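Local coordinates for protein dihydropyrimidinase (Brevibacillus agri, PDB 3SFW) that probably hydrolyses the ring amide of dihydropyrimidines, opening them to N-carbamoyl-beta-amino acids with the help of two zinc ions, at residues Q266-I272 with W287-E293; S314-F319 with P336-I342. One frame throughout, in Å; residues are numbered along the deposited sequence.

Contacts 1 and 2 follow one another along the chain: 266-272 with 287-293 closes before 314-319 with 336-342 opens. Both belong to the amidohydrolase TIM barrel, in the segments that follow neighbouring parallel strands, contact 1 after strand 258-263 and contact 2 after strand 311-312. Their centres are about 12 Å apart and they touch directly. Q266 NE2 probably hydrogen-bonds S314 O and S288 OG probably does so with N337 OD1, while W287 packs on G339. Contact 2 carries D315, a zinc ligand, and the side chain of P289 in contact 1 comes within about 5 Å of a zinc ion. Together they probably form part of the wall around the metal centre.

Contact 1: Q266-I272 with W287-E293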
# COMPACT_ATOMS: atom_id res chain seq x y z
N GLN A 266 -18.45 6.64 20.00
CA GLN A 266 -17.35 6.60 21.02
C GLN A 266 -15.96 6.61 20.40
O GLN A 266 -15.03 7.20 20.96
CB GLN A 266 -17.52 5.43 22.01
CG GLN A 266 -17.62 3.98 21.38
CD GLN A 266 -19.06 3.66 20.94
OE1 GLN A 266 -19.79 4.55 20.49
NE2 GLN A 266 -19.44 2.40 21.02
N TYR A 267 -15.82 6.05 19.20
CA TYR A 267 -14.49 6.00 18.58
C TYR A 267 -14.20 7.27 17.80
O TYR A 267 -13.06 7.52 17.45
CB TYR A 267 -14.32 4.74 17.71
CG TYR A 267 -14.61 3.49 18.50
CD1 TYR A 267 -15.72 2.68 18.20
CD2 TYR A 267 -13.77 3.12 19.57
CE1 TYR A 267 -16.02 1.54 18.95
CE2 TYR A 267 -14.03 1.96 20.30
CZ TYR A 267 -15.16 1.18 20.00
OH TYR A 267 -15.39 0.03 20.74
N LEU A 268 -15.24 8.07 17.52
CA LEU A 268 -15.11 9.34 16.83
C LEU A 268 -14.72 10.51 17.74
O LEU A 268 -14.01 11.41 17.31
CB LEU A 268 -16.37 9.70 16.00
CG LEU A 268 -16.67 8.69 14.87
CD1 LEU A 268 -18.13 8.97 14.31
CD2 LEU A 268 -15.60 8.79 13.77
N VAL A 269 -15.19 10.49 18.99
CA VAL A 269 -15.17 11.66 19.83
C VAL A 269 -14.52 11.40 21.19
O VAL A 269 -14.31 12.35 21.95
CB VAL A 269 -16.62 12.30 19.99
CG1 VAL A 269 -17.54 11.46 20.93
CG2 VAL A 269 -16.56 13.68 20.52
N LEU A 270 -14.27 10.13 21.51
CA LEU A 270 -13.58 9.76 22.76
C LEU A 270 -12.27 9.06 22.50
O LEU A 270 -12.06 8.55 21.41
CB LEU A 270 -14.46 8.86 23.65
CG LEU A 270 -15.83 9.42 24.07
CD1 LEU A 270 -16.62 8.34 24.85
CD2 LEU A 270 -15.70 10.66 24.96
N ASP A 271 -11.32 9.18 23.44
CA ASP A 271 -9.98 8.62 23.21
C ASP A 271 -9.45 7.91 24.46
O ASP A 271 -10.08 8.00 25.52
CB ASP A 271 -9.00 9.68 22.69
CG ASP A 271 -8.54 10.65 23.76
OD1 ASP A 271 -7.65 10.29 24.55
OD2 ASP A 271 -9.10 11.74 23.82
N ILE A 272 -8.36 7.17 24.29
CA ILE A 272 -7.88 6.19 25.25
C ILE A 272 -7.63 6.90 26.60
O ILE A 272 -7.70 6.27 27.64
CB ILE A 272 -6.57 5.56 24.74
CG1 ILE A 272 -6.10 4.40 25.64
CG2 ILE A 272 -5.43 6.64 24.53
CD1 ILE A 272 -4.86 3.68 25.09
N TRP A 287 -15.10 -0.74 27.11
CA TRP A 287 -15.88 -1.44 26.05
C TRP A 287 -14.84 -1.85 25.03
O TRP A 287 -13.67 -1.43 25.14
CB TRP A 287 -16.94 -0.52 25.40
CG TRP A 287 -16.43 0.86 25.04
CD1 TRP A 287 -15.53 1.17 24.06
CD2 TRP A 287 -16.90 2.11 25.59
NE1 TRP A 287 -15.39 2.57 23.98
CE2 TRP A 287 -16.22 3.15 24.92
CE3 TRP A 287 -17.80 2.43 26.64
CZ2 TRP A 287 -16.41 4.51 25.25
CZ3 TRP A 287 -18.05 3.77 26.91
CH2 TRP A 287 -17.39 4.80 26.20
N SER A 288 -15.21 -2.72 24.09
CA SER A 288 -14.19 -3.33 23.22
C SER A 288 -14.67 -3.23 21.79
O SER A 288 -15.85 -3.32 21.57
CB SER A 288 -14.01 -4.82 23.56
OG SER A 288 -13.56 -4.95 24.91
N PRO A 289 -13.77 -2.98 20.83
CA PRO A 289 -12.36 -2.60 21.01
C PRO A 289 -12.24 -1.38 21.86
O PRO A 289 -13.18 -0.61 22.01
CB PRO A 289 -11.89 -2.27 19.58
CG PRO A 289 -13.16 -1.98 18.82
CD PRO A 289 -14.18 -2.90 19.41
N PRO A 290 -11.07 -1.23 22.51
CA PRO A 290 -10.96 -0.13 23.46
C PRO A 290 -10.87 1.22 22.75
O PRO A 290 -10.49 1.30 21.58
CB PRO A 290 -9.63 -0.43 24.18
CG PRO A 290 -8.79 -1.17 23.13
CD PRO A 290 -9.82 -1.98 22.31
N LEU A 291 -11.07 2.29 23.50
CA LEU A 291 -10.77 3.64 23.01
C LEU A 291 -9.29 3.71 22.60
O LEU A 291 -8.46 2.98 23.16
CB LEU A 291 -11.09 4.65 24.12
CG LEU A 291 -12.58 4.81 24.40
CD1 LEU A 291 -12.81 5.88 25.49
CD2 LEU A 291 -13.32 5.22 23.11
N ARG A 292 -9.00 4.56 21.61
CA ARG A 292 -7.72 4.58 20.88
C ARG A 292 -7.05 5.94 21.07
O ARG A 292 -7.68 6.94 21.48
CB ARG A 292 -7.97 4.39 19.37
CG ARG A 292 -8.73 3.09 19.03
CD ARG A 292 -7.94 1.86 19.63
NE ARG A 292 -8.39 0.57 19.03
CZ ARG A 292 -7.92 -0.62 19.40
NH1 ARG A 292 -6.95 -0.71 20.34
NH2 ARG A 292 -8.35 -1.72 18.80
N GLU A 293 -5.78 6.00 20.70
CA GLU A 293 -5.07 7.29 20.65
C GLU A 293 -5.88 8.23 19.76
O GLU A 293 -6.39 7.82 18.73
CB GLU A 293 -3.68 7.08 20.07
CG GLU A 293 -2.75 6.35 21.04
CD GLU A 293 -1.38 5.98 20.44
OE1 GLU A 293 -1.20 5.91 19.20
OE2 GLU A 293 -0.55 5.48 21.22
O HOH W 1 -11.23 5.91 20.35
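With CG anti to the carbonyl carbon (chi1 -55°), Y267 brings its hydroxyl from helix 265-269 up to P289, while W287, its CG between backbone N and carbonyl carbon (chi1 45°), turns its indole back to the helix. Y267 OH donates to P289 O at 2.6 Å, in the carbonyl plane and on a lone pair. Segment 266-272 follows barrel strand 258-263, and P289, after a cis peptide bond, touches the zinc ligand H239. The two rings meet at 90°, Y267 OH lying 3.5 Å from W287 CD1, and the Q266 chain fills the angle between them: its CG lies over the centre of the Y267 ring and over one indole face near its rim. L270 CD1 meets the indole edge, 3.9 Å from W287 CZ2. L291 CD2 tucks in 3.4 Å from Q266 O. I272 N donates to R292 O at 2.9 Å, and a water bridges L270 O and R292 N. A phenylalanine in place of Y267 would probably leave P289 O without its phenol donor and the ring less firmly held. W287 NE1 is buried without any hydrogen-bonding partner, which suggests that the indole is placed by the fit of surrounding carbons rather than by a polar bond.

Contact 2: S314-F319 with P336-I342; sequences SDHCPF and PNGGPII. With ZN (zinc ion), chain F.
H316 packs against I341 and I342 one residue after D315, the zinc-binding aspartate that follows strand 311-312 in this amidohydrolase TIM barrel. D315 OD1 sits 2.1 Å from the zinc ion, whose other protein ligands are H58, H60 and the carboxylated K150. Next in the chain, the H316 imidazole is gripped on several sides. Its ND1 takes a hydrogen bond of 3.1 Å from I341 N, which lies in the ring plane. I342 CG2 stands over the centre of one face, 3.6 Å from the centroid, and P318 CD lies over the opposite face, near its rim. NE2 is hydrogen-bonded to D72, so a partner at each nitrogen probably holds the ring's rotation. A chi1 of -174°, with CG opposite the backbone N, carries the ring across to 340-342.

The two backbones are tied by C317 N donating to G339 O at 2.9 Å, nearly straight at 173°. One water joins D315 O to G339 N, a second F319 N to G338 O. G338 CA makes a CA-H...O contact of 3.1 Å with C317 O; a beta carbon there would clash with that oxygen. Further out, S314 CB rests on I341 CG2, and S314 OG is held by D56. At the far end, P336 CB makes a CH-pi contact with the F319 ring, 3.5 Å from its centroid, while N337 O lies at the ring edge, 3.2 Å from F319 CE2.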
# COMPACT_ATOMS: atom_id res chain seq x y z
N SER A 314 -24.30 2.21 17.37
CA SER A 314 -23.91 2.65 18.74
C SER A 314 -23.07 1.59 19.49
O SER A 314 -22.23 1.97 20.32
CB SER A 314 -25.16 2.98 19.59
OG SER A 314 -25.99 1.83 19.69
N ASP A 315 -23.32 0.29 19.24
CA ASP A 315 -22.85 -0.79 20.18
C ASP A 315 -23.38 -0.46 21.59
O ASP A 315 -22.68 -0.60 22.62
CB ASP A 315 -21.30 -1.00 20.17
CG ASP A 315 -20.86 -2.31 20.83
OD1 ASP A 315 -21.71 -3.24 20.94
OD2 ASP A 315 -19.67 -2.38 21.26
N HIS A 316 -24.64 -0.07 21.65
CA HIS A 316 -25.26 0.24 22.96
C HIS A 316 -25.25 -1.03 23.81
O HIS A 316 -25.88 -2.03 23.46
CB HIS A 316 -26.71 0.68 22.76
CG HIS A 316 -27.37 1.14 24.02
ND1 HIS A 316 -26.91 2.23 24.73
CD2 HIS A 316 -28.45 0.68 24.68
CE1 HIS A 316 -27.67 2.41 25.80
NE2 HIS A 316 -28.61 1.47 25.80
N CYS A 317 -24.57 -0.98 24.96
CA CYS A 317 -24.38 -2.21 25.74
C CYS A 317 -24.18 -1.69 27.21
O CYS A 317 -23.08 -1.80 27.77
CB CYS A 317 -23.14 -2.95 25.19
SG CYS A 317 -22.96 -4.66 25.87
N PRO A 318 -25.23 -1.09 27.79
CA PRO A 318 -25.04 -0.27 29.00
C PRO A 318 -24.96 -1.09 30.30
O PRO A 318 -25.71 -2.08 30.48
CB PRO A 318 -26.29 0.63 29.00
CG PRO A 318 -27.36 -0.30 28.39
CD PRO A 318 -26.59 -0.95 27.24
N PHE A 319 -24.08 -0.66 31.20
CA PHE A 319 -24.05 -1.19 32.57
C PHE A 319 -23.88 0.00 33.49
O PHE A 319 -23.03 0.88 33.22
CB PHE A 319 -22.85 -2.11 32.73
CG PHE A 319 -22.87 -3.31 31.82
CD1 PHE A 319 -23.65 -4.43 32.15
CD2 PHE A 319 -22.14 -3.33 30.62
CE1 PHE A 319 -23.72 -5.54 31.28
CE2 PHE A 319 -22.16 -4.47 29.75
CZ PHE A 319 -22.92 -5.59 30.12
N PRO A 336 -17.85 -5.38 33.26
CA PRO A 336 -18.68 -5.74 32.12
C PRO A 336 -18.44 -4.72 30.99
O PRO A 336 -18.38 -3.51 31.24
CB PRO A 336 -20.11 -5.66 32.67
CG PRO A 336 -20.00 -4.83 33.99
CD PRO A 336 -18.65 -5.19 34.50
N ASN A 337 -18.14 -5.22 29.80
CA ASN A 337 -17.70 -4.34 28.68
C ASN A 337 -18.92 -3.75 27.95
O ASN A 337 -19.83 -4.49 27.56
CB ASN A 337 -16.93 -5.14 27.62
CG ASN A 337 -15.53 -5.56 28.02
OD1 ASN A 337 -14.79 -6.00 27.16
ND2 ASN A 337 -15.19 -5.52 29.32
N GLY A 338 -18.95 -2.44 27.76
CA GLY A 338 -20.05 -1.80 27.00
C GLY A 338 -20.32 -0.39 27.45
O GLY A 338 -20.17 -0.05 28.64
N GLY A 339 -20.78 0.44 26.52
CA GLY A 339 -21.16 1.83 26.88
C GLY A 339 -22.60 2.20 26.58
O GLY A 339 -23.28 1.49 25.81
N PRO A 340 -23.11 3.31 27.18
CA PRO A 340 -24.45 3.80 26.90
C PRO A 340 -24.42 4.80 25.79
O PRO A 340 -24.11 5.98 26.02
CB PRO A 340 -24.92 4.46 28.24
CG PRO A 340 -23.72 4.26 29.23
CD PRO A 340 -22.50 4.05 28.30
N ILE A 341 -24.67 4.32 24.58
CA ILE A 341 -24.40 5.08 23.38
C ILE A 341 -25.68 5.31 22.52
O ILE A 341 -25.70 6.15 21.61
CB ILE A 341 -23.31 4.33 22.51
CG1 ILE A 341 -22.12 3.87 23.35
CG2 ILE A 341 -22.82 5.24 21.33
CD1 ILE A 341 -21.33 5.05 24.01
N ILE A 342 -26.75 4.57 22.78
CA ILE A 342 -27.87 4.57 21.81
C ILE A 342 -28.49 5.96 21.61
O ILE A 342 -28.90 6.33 20.51
CB ILE A 342 -28.92 3.51 22.15
CG1 ILE A 342 -29.73 3.13 20.90
CG2 ILE A 342 -29.87 3.99 23.32
CD1 ILE A 342 -30.62 1.84 21.18
ZN ZN F . -21.53 -5.15 20.02
O HOH W 2 -20.30 0.09 23.78
O HOH W 3 -22.17 1.18 30.17